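Local coordinates for protein oxidoreductase NdmD (Pseudomonas putida, PDB 6ICM) that oxidises NADH and passes the electrons on to the N-demethylases NdmA and NdmB of caffeine breakdown, this chain being its plant-type [2Fe-2S] ferredoxin domain, at residues Val48-Leu53 with Lys82-Leu87; Asp57-Lys62 with Trp70-Val75. One frame throughout, in Å; residues are numbered along the deposited sequence.

Contact 1. Residues Val48-Leu53 with Lys82-Leu87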
ATOM      1  N   VAL D  48     -55.982  20.733 -16.447  1.00 64.29           N
ATOM      2  CA  VAL D  48     -57.396  21.042 -16.315  1.00 62.15           C
ATOM      3  C   VAL D  48     -57.797  21.972 -17.454  1.00 66.78           C
ATOM      4  O   VAL D  48     -57.057  22.910 -17.790  1.00 69.40           O
ATOM      5  CB  VAL D  48     -57.676  21.680 -14.948  1.00 59.26           C
ATOM      6  CG1 VAL D  48     -59.109  22.151 -14.857  1.00 66.32           C
ATOM      7  CG2 VAL D  48     -57.312  20.692 -13.844  1.00 54.20           C
ATOM      8  N   VAL D  49     -58.950  21.691 -18.061  1.00 64.13           N
ATOM      9  CA  VAL D  49     -59.570  22.613 -19.018  1.00 68.98           C
ATOM     10  C   VAL D  49     -60.553  23.548 -18.327  1.00 68.00           C
ATOM     11  O   VAL D  49     -60.465  24.771 -18.463  1.00 69.44           O
ATOM     12  CB  VAL D  49     -60.253  21.837 -20.162  1.00 62.40           C
ATOM     13  CG1 VAL D  49     -60.605  22.791 -21.261  1.00 61.18           C
ATOM     14  CG2 VAL D  49     -59.331  20.757 -20.679  1.00 63.15           C
ATOM     15  N   SER D  50     -61.492  22.990 -17.566  1.00 69.30           N
ATOM     16  CA  SER D  50     -62.549  23.759 -16.926  1.00 72.13           C
ATOM     17  C   SER D  50     -62.705  23.305 -15.481  1.00 73.76           C
ATOM     18  O   SER D  50     -62.195  22.262 -15.073  1.00 76.04           O
ATOM     19  CB  SER D  50     -63.883  23.593 -17.662  1.00 74.89           C
ATOM     20  OG  SER D  50     -64.554  22.431 -17.208  1.00 78.34           O
ATOM     21  N   GLY D  51     -63.441  24.086 -14.714  1.00 71.01           N
ATOM     22  CA  GLY D  51     -63.770  23.685 -13.363  1.00 71.35           C
ATOM     23  C   GLY D  51     -63.051  24.538 -12.342  1.00 73.79           C
ATOM     24  O   GLY D  51     -61.967  25.084 -12.599  1.00 78.34           O
ATOM     25  N   ASP D  52     -63.663  24.655 -11.159  1.00 73.44           N
ATOM     26  CA  ASP D  52     -63.140  25.466 -10.057  1.00 76.34           C
ATOM     27  C   ASP D  52     -62.540  24.539  -9.005  1.00 79.26           C
ATOM     28  O   ASP D  52     -63.160  23.534  -8.638  1.00 78.81           O
ATOM     29  CB  ASP D  52     -64.235  26.358  -9.449  1.00 80.16           C
ATOM     30  CG  ASP D  52     -64.561  27.591 -10.329  1.00 94.87           C
ATOM     31  OD1 ASP D  52     -65.235  27.422 -11.375  1.00 94.80           O
ATOM     32  OD2 ASP D  52     -64.166  28.735  -9.967  1.00 87.25           O
ATOM     33  N   LEU D  53     -61.334  24.878  -8.528  1.00 79.16           N
ATOM     34  CA  LEU D  53     -60.435  23.912  -7.900  1.00 77.72           C
ATOM     35  C   LEU D  53     -59.992  24.341  -6.505  1.00 73.95           C
ATOM     36  O   LEU D  53     -59.869  25.520  -6.208  1.00 73.44           O
ATOM     37  CB  LEU D  53     -59.173  23.685  -8.734  1.00 69.64           C
ATOM     38  CG  LEU D  53     -59.313  23.381 -10.234  1.00 65.69           C
ATOM     39  CD1 LEU D  53     -58.027  23.547 -11.042  1.00 60.75           C
ATOM     40  CD2 LEU D  53     -59.860  22.001 -10.462  1.00 68.51           C
ATOM     41  N   LYS D  82     -68.687  20.149 -11.868  1.00 81.05           N
ATOM     42  CA  LYS D  82     -67.999  19.431 -12.927  1.00 80.87           C
ATOM     43  C   LYS D  82     -66.567  19.944 -13.028  1.00 79.95           C
ATOM     44  O   LYS D  82     -66.270  21.081 -12.647  1.00 80.64           O
ATOM     45  CB  LYS D  82     -68.710  19.600 -14.282  1.00 72.98           C
ATOM     46  CG  LYS D  82     -68.488  18.444 -15.243  1.00 72.21           C
ATOM     47  CD  LYS D  82     -68.968  18.762 -16.654  1.00 75.19           C
ATOM     48  CE  LYS D  82     -69.057  17.499 -17.511  1.00 79.30           C
ATOM     49  NZ  LYS D  82     -70.256  16.670 -17.161  1.00 78.17           N
ATOM     50  N   ILE D  83     -65.682  19.089 -13.539  1.00 78.08           N
ATOM     51  CA  ILE D  83     -64.283  19.433 -13.805  1.00 77.48           C
ATOM     52  C   ILE D  83     -63.839  18.642 -15.028  1.00 72.73           C
ATOM     53  O   ILE D  83     -64.112  17.447 -15.123  1.00 68.11           O
ATOM     54  CB  ILE D  83     -63.368  19.131 -12.589  1.00 80.48           C
ATOM     55  CG1 ILE D  83     -61.881  19.244 -12.968  1.00 73.71           C
ATOM     56  CG2 ILE D  83     -63.684  17.760 -11.972  1.00 72.44           C
ATOM     57  CD1 ILE D  83     -60.919  18.882 -11.856  1.00 61.15           C
ATOM     58  N   VAL D  84     -63.167  19.281 -15.978  1.00 72.44           N
ATOM     59  CA  VAL D  84     -62.734  18.559 -17.176  1.00 73.56           C
ATOM     60  C   VAL D  84     -61.215  18.510 -17.213  1.00 66.77           C
ATOM     61  O   VAL D  84     -60.550  19.555 -17.225  1.00 64.03           O
ATOM     62  CB  VAL D  84     -63.295  19.183 -18.459  1.00 68.51           C
ATOM     63  CG1 VAL D  84     -62.947  18.305 -19.648  1.00 66.99           C
ATOM     64  CG2 VAL D  84     -64.781  19.329 -18.344  1.00 68.33           C
ATOM     65  N   LEU D  85     -60.675  17.296 -17.233  1.00 62.11           N
ATOM     66  CA  LEU D  85     -59.242  17.069 -17.335  1.00 61.73           C
ATOM     67  C   LEU D  85     -58.880  16.751 -18.773  1.00 58.03           C
ATOM     68  O   LEU D  85     -59.563  15.962 -19.428  1.00 64.73           O
ATOM     69  CB  LEU D  85     -58.784  15.928 -16.428  1.00 62.86           C
ATOM     70  CG  LEU D  85     -59.405  15.833 -15.042  1.00 53.97           C
ATOM     71  CD1 LEU D  85     -58.817  14.618 -14.370  1.00 44.98           C
ATOM     72  CD2 LEU D  85     -59.146  17.081 -14.237  1.00 54.18           C
ATOM     73  N   ASP D  86     -57.792  17.351 -19.244  1.00 59.88           N
ATOM     74  CA  ASP D  86     -57.394  17.287 -20.644  1.00 64.04           C
ATOM     75  C   ASP D  86     -56.554  16.019 -20.859  1.00 68.42           C
ATOM     76  O   ASP D  86     -55.332  16.047 -21.049  1.00 62.86           O
ATOM     77  CB  ASP D  86     -56.670  18.575 -21.015  1.00 58.57           C
ATOM     78  CG  ASP D  86     -56.211  18.613 -22.458  1.00 71.03           C
ATOM     79  OD1 ASP D  86     -56.730  17.832 -23.289  1.00 74.42           O
ATOM     80  OD2 ASP D  86     -55.312  19.438 -22.751  1.00 72.07           O
ATOM     81  N   LEU D  87     -57.256  14.879 -20.818  1.00 64.14           N
ATOM     82  CA  LEU D  87     -56.622  13.558 -20.931  1.00 70.82           C
ATOM     83  C   LEU D  87     -57.400  12.556 -21.792  1.00 68.90           C
ATOM     84  O   LEU D  87     -58.630  12.584 -21.837  1.00 65.00           O
ATOM     85  CB  LEU D  87     -56.398  12.957 -19.532  1.00 67.89           C
ATOM     86  CG  LEU D  87     -55.192  13.466 -18.729  1.00 65.30           C
ATOM     87  CD1 LEU D  87     -55.327  13.056 -17.298  1.00 57.83           C
ATOM     88  CD2 LEU D  87     -53.864  12.958 -19.290  1.00 66.46           C
TER
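A classic beta bulge, formed by Val49 and Ser50 facing Val84, joins the bent segment Val48-Leu53 to the C-terminal strand of the ferredoxin domain, to which it runs antiparallel. Its firm bond runs from Val49 N to Val84 O, 2.8 Å long and nearly straight at 164°, meeting the carbonyl almost head-on. The return bond, from Val84 N to Ser50 O, is longer, 3.3 Å, with its donor well above the carbonyl plane, and the pairing here is loose.

Val48 and Leu85 form a non-hydrogen-bonded pair on the buried side, where Val48 CG2 lies 4.1 Å from Leu85 CD2. Further along, Leu53 and Ile83 cross at about a right angle. Ile83 keeps CG1 anti to its backbone N (chi1 169°) and its chain extended, which carries CD1 to within 3.6 Å of Leu53 CD2. Ile83 also touches Glu3 and Glu5 of strand 3-6.

On the more open side, one methyl of each valine is used: Val49 CG2 rests 3.5 Å from Asp86 CB, and Val84 CG2 lies beside the hydroxyl of Ser50. Gly51 runs beside Ile83, where a side chain would probably have little room. Strand 82-85 also pairs in parallel with strand 3-6, an arrangement belonging to the beta-grasp fold of plant-type ferredoxins.

Contact 2. Residues Asp57-Lys62 with Trp70-Val75; sequences DTYLSK and WIMPCV. With FES (Fe2/s2 (inorganic) cluster), chain K.
Apolar contacts around Met72 hold the loop Asp57-Lys62 against Trp70-Val75, the segment that carries the cluster ligand Cys74. Leu60 CD1 comes up to Met72 SD at 3.6 Å and is as near to Met72 CG, while its other methyl, CD2, reaches the CB of Trp70. The thioether also forms a Met-aromatic contact: Met72 SD stands 5.2 Å from the centroid of the Tyr59 ring, 65° off the normal, and thus obliquely placed. Met72 is folded at chi2 and chi3 (-63° and -50°), which brings CE round to 3.9 Å from the bridging sulfide S2 of the cluster.

Asp57 turns its CB and carboxylate carbon against the methionine chain, with Asp57 CG 3.5 Å from Met72 CG, and Val75 CG2 lies near the backbone N of Asp57. No hydrogen bond crosses between the segments.

The polar work of Asp57 is within its own loop. Asp57 OD2 accepts from Leu60 N at 2.6 Å, nearly in line with its C-O bond, and from Tyr59 N, which approaches on the anti side. The bond from Tyr59 N makes an Asx turn and that from Leu60 N an Asx motif; together they fix the carboxylate's rotation. With an alanine here, the amides of Tyr59 and Leu60 would probably lose their shared acceptor, and Leu60 could shift against Met72.

Metal coordination comes from Cys74, whose SG binds the cluster iron FE2 at 2.2 Å, alongside Cys44. Another protein chain also covers the loop at Tyr59, where one of its basic side chains makes a cation-pi contact. Cys74 is the distant fourth ligand, following the Cys36, Cys41 and Cys44 loop, of a plant-type [2Fe-2S] site.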
ATOM      1  N   ASP D  57     -51.955  20.575  -2.215  1.00 68.85           N
ATOM      2  CA  ASP D  57     -50.637  20.026  -2.463  1.00 67.49           C
ATOM      3  C   ASP D  57     -49.569  20.989  -1.967  1.00 70.72           C
ATOM      4  O   ASP D  57     -49.842  22.124  -1.563  1.00 70.83           O
ATOM      5  CB  ASP D  57     -50.443  19.767  -3.950  1.00 63.33           C
ATOM      6  CG  ASP D  57     -50.513  21.040  -4.755  1.00 66.95           C
ATOM      7  OD1 ASP D  57     -51.643  21.554  -4.915  1.00 70.59           O
ATOM      8  OD2 ASP D  57     -49.449  21.539  -5.202  1.00 67.00           O
ATOM      9  N   THR D  58     -48.333  20.512  -2.018  1.00 65.43           N
ATOM     10  CA  THR D  58     -47.147  21.300  -1.752  1.00 62.10           C
ATOM     11  C   THR D  58     -46.171  21.161  -2.911  1.00 60.21           C
ATOM     12  O   THR D  58     -44.948  21.112  -2.731  1.00 60.48           O
ATOM     13  CB  THR D  58     -46.513  20.900  -0.416  1.00 66.68           C
ATOM     14  OG1 THR D  58     -46.250  19.486  -0.382  1.00 64.87           O
ATOM     15  CG2 THR D  58     -47.436  21.288   0.762  1.00 57.83           C
ATOM     16  N   TYR D  59     -46.711  21.087  -4.120  1.00 59.54           N
ATOM     17  CA  TYR D  59     -45.915  21.043  -5.338  1.00 54.49           C
ATOM     18  C   TYR D  59     -46.178  22.222  -6.257  1.00 57.80           C
ATOM     19  O   TYR D  59     -45.247  22.746  -6.871  1.00 57.84           O
ATOM     20  CB  TYR D  59     -46.188  19.738  -6.096  1.00 51.21           C
ATOM     21  CG  TYR D  59     -45.456  19.639  -7.413  1.00 51.91           C
ATOM     22  CD1 TYR D  59     -44.111  19.295  -7.466  1.00 53.66           C
ATOM     23  CD2 TYR D  59     -46.110  19.889  -8.606  1.00 53.80           C
ATOM     24  CE1 TYR D  59     -43.432  19.214  -8.685  1.00 53.59           C
ATOM     25  CE2 TYR D  59     -45.447  19.814  -9.813  1.00 55.67           C
ATOM     26  CZ  TYR D  59     -44.107  19.480  -9.854  1.00 56.40           C
ATOM     27  OH  TYR D  59     -43.470  19.400 -11.086  1.00 59.58           O
ATOM     28  N   LEU D  60     -47.421  22.667  -6.376  1.00 62.08           N
ATOM     29  CA  LEU D  60     -47.725  23.714  -7.338  1.00 59.80           C
ATOM     30  C   LEU D  60     -47.475  25.087  -6.752  1.00 59.18           C
ATOM     31  O   LEU D  60     -47.883  25.376  -5.623  1.00 60.46           O
ATOM     32  CB  LEU D  60     -49.172  23.609  -7.819  1.00 55.32           C
ATOM     33  CG  LEU D  60     -49.392  22.427  -8.759  1.00 55.02           C
ATOM     34  CD1 LEU D  60     -50.828  22.041  -8.771  1.00 54.53           C
ATOM     35  CD2 LEU D  60     -48.916  22.740 -10.181  1.00 59.41           C
ATOM     36  N   SER D  61     -46.833  25.940  -7.550  1.00 59.25           N
ATOM     37  CA  SER D  61     -46.610  27.332  -7.182  1.00 59.51           C
ATOM     38  C   SER D  61     -47.936  28.068  -7.055  1.00 61.81           C
ATOM     39  O   SER D  61     -48.886  27.780  -7.780  1.00 61.87           O
ATOM     40  CB  SER D  61     -45.743  28.034  -8.228  1.00 56.73           C
ATOM     41  OG  SER D  61     -46.484  28.339  -9.392  1.00 50.68           O
ATOM     42  N   LYS D  62     -47.986  29.046  -6.134  1.00 69.03           N
ATOM     43  CA  LYS D  62     -49.206  29.831  -5.941  1.00 67.32           C
ATOM     44  C   LYS D  62     -49.788  30.296  -7.280  1.00 67.13           C
ATOM     45  O   LYS D  62     -51.003  30.244  -7.485  1.00 69.65           O
ATOM     46  CB  LYS D  62     -48.939  31.037  -5.023  1.00 69.27           C
ATOM     47  CG  LYS D  62     -48.234  30.727  -3.670  1.00 80.14           C
ATOM     48  CD  LYS D  62     -49.157  30.100  -2.596  1.00 83.80           C
ATOM     49  CE  LYS D  62     -48.951  28.573  -2.467  1.00 78.78           C
ATOM     50  NZ  LYS D  62     -49.802  27.929  -1.410  1.00 70.28           N
ATOM     51  N   TRP D  70     -53.948  23.292 -13.694  1.00 52.37           N
ATOM     52  CA  TRP D  70     -53.332  22.099 -13.120  1.00 50.22           C
ATOM     53  C   TRP D  70     -54.033  21.699 -11.832  1.00 50.15           C
ATOM     54  O   TRP D  70     -54.674  22.518 -11.168  1.00 53.39           O
ATOM     55  CB  TRP D  70     -51.863  22.311 -12.790  1.00 47.91           C
ATOM     56  CG  TRP D  70     -51.074  22.857 -13.882  1.00 49.09           C
ATOM     57  CD1 TRP D  70     -50.646  24.145 -14.022  1.00 54.83           C
ATOM     58  CD2 TRP D  70     -50.584  22.142 -15.011  1.00 46.31           C
ATOM     59  NE1 TRP D  70     -49.913  24.276 -15.179  1.00 53.89           N
ATOM     60  CE2 TRP D  70     -49.855  23.058 -15.802  1.00 49.78           C
ATOM     61  CE3 TRP D  70     -50.683  20.819 -15.430  1.00 46.85           C
ATOM     62  CZ2 TRP D  70     -49.238  22.693 -16.988  1.00 50.59           C
ATOM     63  CZ3 TRP D  70     -50.061  20.451 -16.608  1.00 52.35           C
ATOM     64  CH2 TRP D  70     -49.348  21.387 -17.375  1.00 53.00           C
ATOM     65  N   ILE D  71     -53.862  20.428 -11.467  1.00 44.93           N
ATOM     66  CA  ILE D  71     -54.406  19.887 -10.226  1.00 49.48           C
ATOM     67  C   ILE D  71     -53.620  18.632  -9.883  1.00 53.46           C
ATOM     68  O   ILE D  71     -53.179  17.896 -10.770  1.00 54.20           O
ATOM     69  CB  ILE D  71     -55.927  19.586 -10.328  1.00 54.54           C
ATOM     70  CG1 ILE D  71     -56.487  19.254  -8.945  1.00 55.63           C
ATOM     71  CG2 ILE D  71     -56.208  18.415 -11.278  1.00 47.52           C
ATOM     72  CD1 ILE D  71     -57.952  19.037  -8.895  1.00 59.46           C
ATOM     73  N   MET D  72     -53.435  18.395  -8.584  1.00 54.19           N
ATOM     74  CA  MET D  72     -52.808  17.187  -8.073  1.00 53.25           C
ATOM     75  C   MET D  72     -53.914  16.305  -7.503  1.00 58.89           C
ATOM     76  O   MET D  72     -54.401  16.561  -6.386  1.00 59.79           O
ATOM     77  CB  MET D  72     -51.772  17.534  -7.000  1.00 54.15           C
ATOM     78  CG  MET D  72     -50.930  18.768  -7.330  1.00 53.95           C
ATOM     79  SD  MET D  72     -49.903  18.608  -8.822  1.00 48.31           S
ATOM     80  CE  MET D  72     -49.125  17.037  -8.444  1.00 50.14           C
ATOM     81  N   PRO D  73     -54.376  15.289  -8.234  1.00 56.84           N
ATOM     82  CA  PRO D  73     -55.574  14.550  -7.800  1.00 56.31           C
ATOM     83  C   PRO D  73     -55.394  13.743  -6.537  1.00 58.15           C
ATOM     84  O   PRO D  73     -56.403  13.354  -5.932  1.00 63.32           O
ATOM     85  CB  PRO D  73     -55.879  13.638  -8.993  1.00 55.24           C
ATOM     86  CG  PRO D  73     -54.648  13.656  -9.828  1.00 55.80           C
ATOM     87  CD  PRO D  73     -54.020  14.987  -9.625  1.00 57.79           C
ATOM     88  N   CYS D  74     -54.163  13.473  -6.113  1.00 58.79           N
ATOM     89  CA  CYS D  74     -53.979  12.650  -4.931  1.00 55.60           C
ATOM     90  C   CYS D  74     -54.501  13.325  -3.674  1.00 58.79           C
ATOM     91  O   CYS D  74     -54.833  12.621  -2.710  1.00 60.85           O
ATOM     92  CB  CYS D  74     -52.502  12.308  -4.754  1.00 60.32           C
ATOM     93  SG  CYS D  74     -51.453  13.754  -4.478  1.00 64.49           S
ATOM     94  N   VAL D  75     -54.575  14.666  -3.652  1.00 52.45           N
ATOM     95  CA  VAL D  75     -54.915  15.377  -2.423  1.00 49.91           C
ATOM     96  C   VAL D  75     -55.862  16.535  -2.690  1.00 54.85           C
ATOM     97  O   VAL D  75     -56.496  17.045  -1.762  1.00 55.47           O
ATOM     98  CB  VAL D  75     -53.653  15.880  -1.685  1.00 55.96           C
ATOM     99  CG1 VAL D  75     -52.697  14.738  -1.362  1.00 54.21           C
ATOM    100  CG2 VAL D  75     -52.941  16.986  -2.464  1.00 59.71           C
TER
HETATM  101 FE1  FES K 601     -47.068  12.713  -5.761  1.00 73.24          FE
HETATM  102 FE2  FES K 601     -49.974  13.503  -6.140  1.00 64.10          FE
HETATM  103  S1  FES K 601     -48.873  11.621  -6.334  1.00 60.44           S
HETATM  104  S2  FES K 601     -48.150  14.595  -5.546  1.00 67.90           S

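From the N terminus, the chain first lays down strands 3-6 and 13-15, helix 21-27 and the cluster-binding loop before reaching Val48-Leu53. Contact 1 then closes the longer loop, joining that segment to the C-terminal strand 82-85. Contact 2 closes a shorter loop wholly within it, from Asp57-Lys62 across helix 62-65 to Trp70-Val75. The two contacts touch: Val48 and Leu53 pack on Ile71, and Leu53 CD1 lies 3.5 Å from Trp70 O. Contact 1 ties the bent segment to the sheet of strand 3-6, whereas contact 2 joins the loop ahead of helix 62-65 to the cluster site.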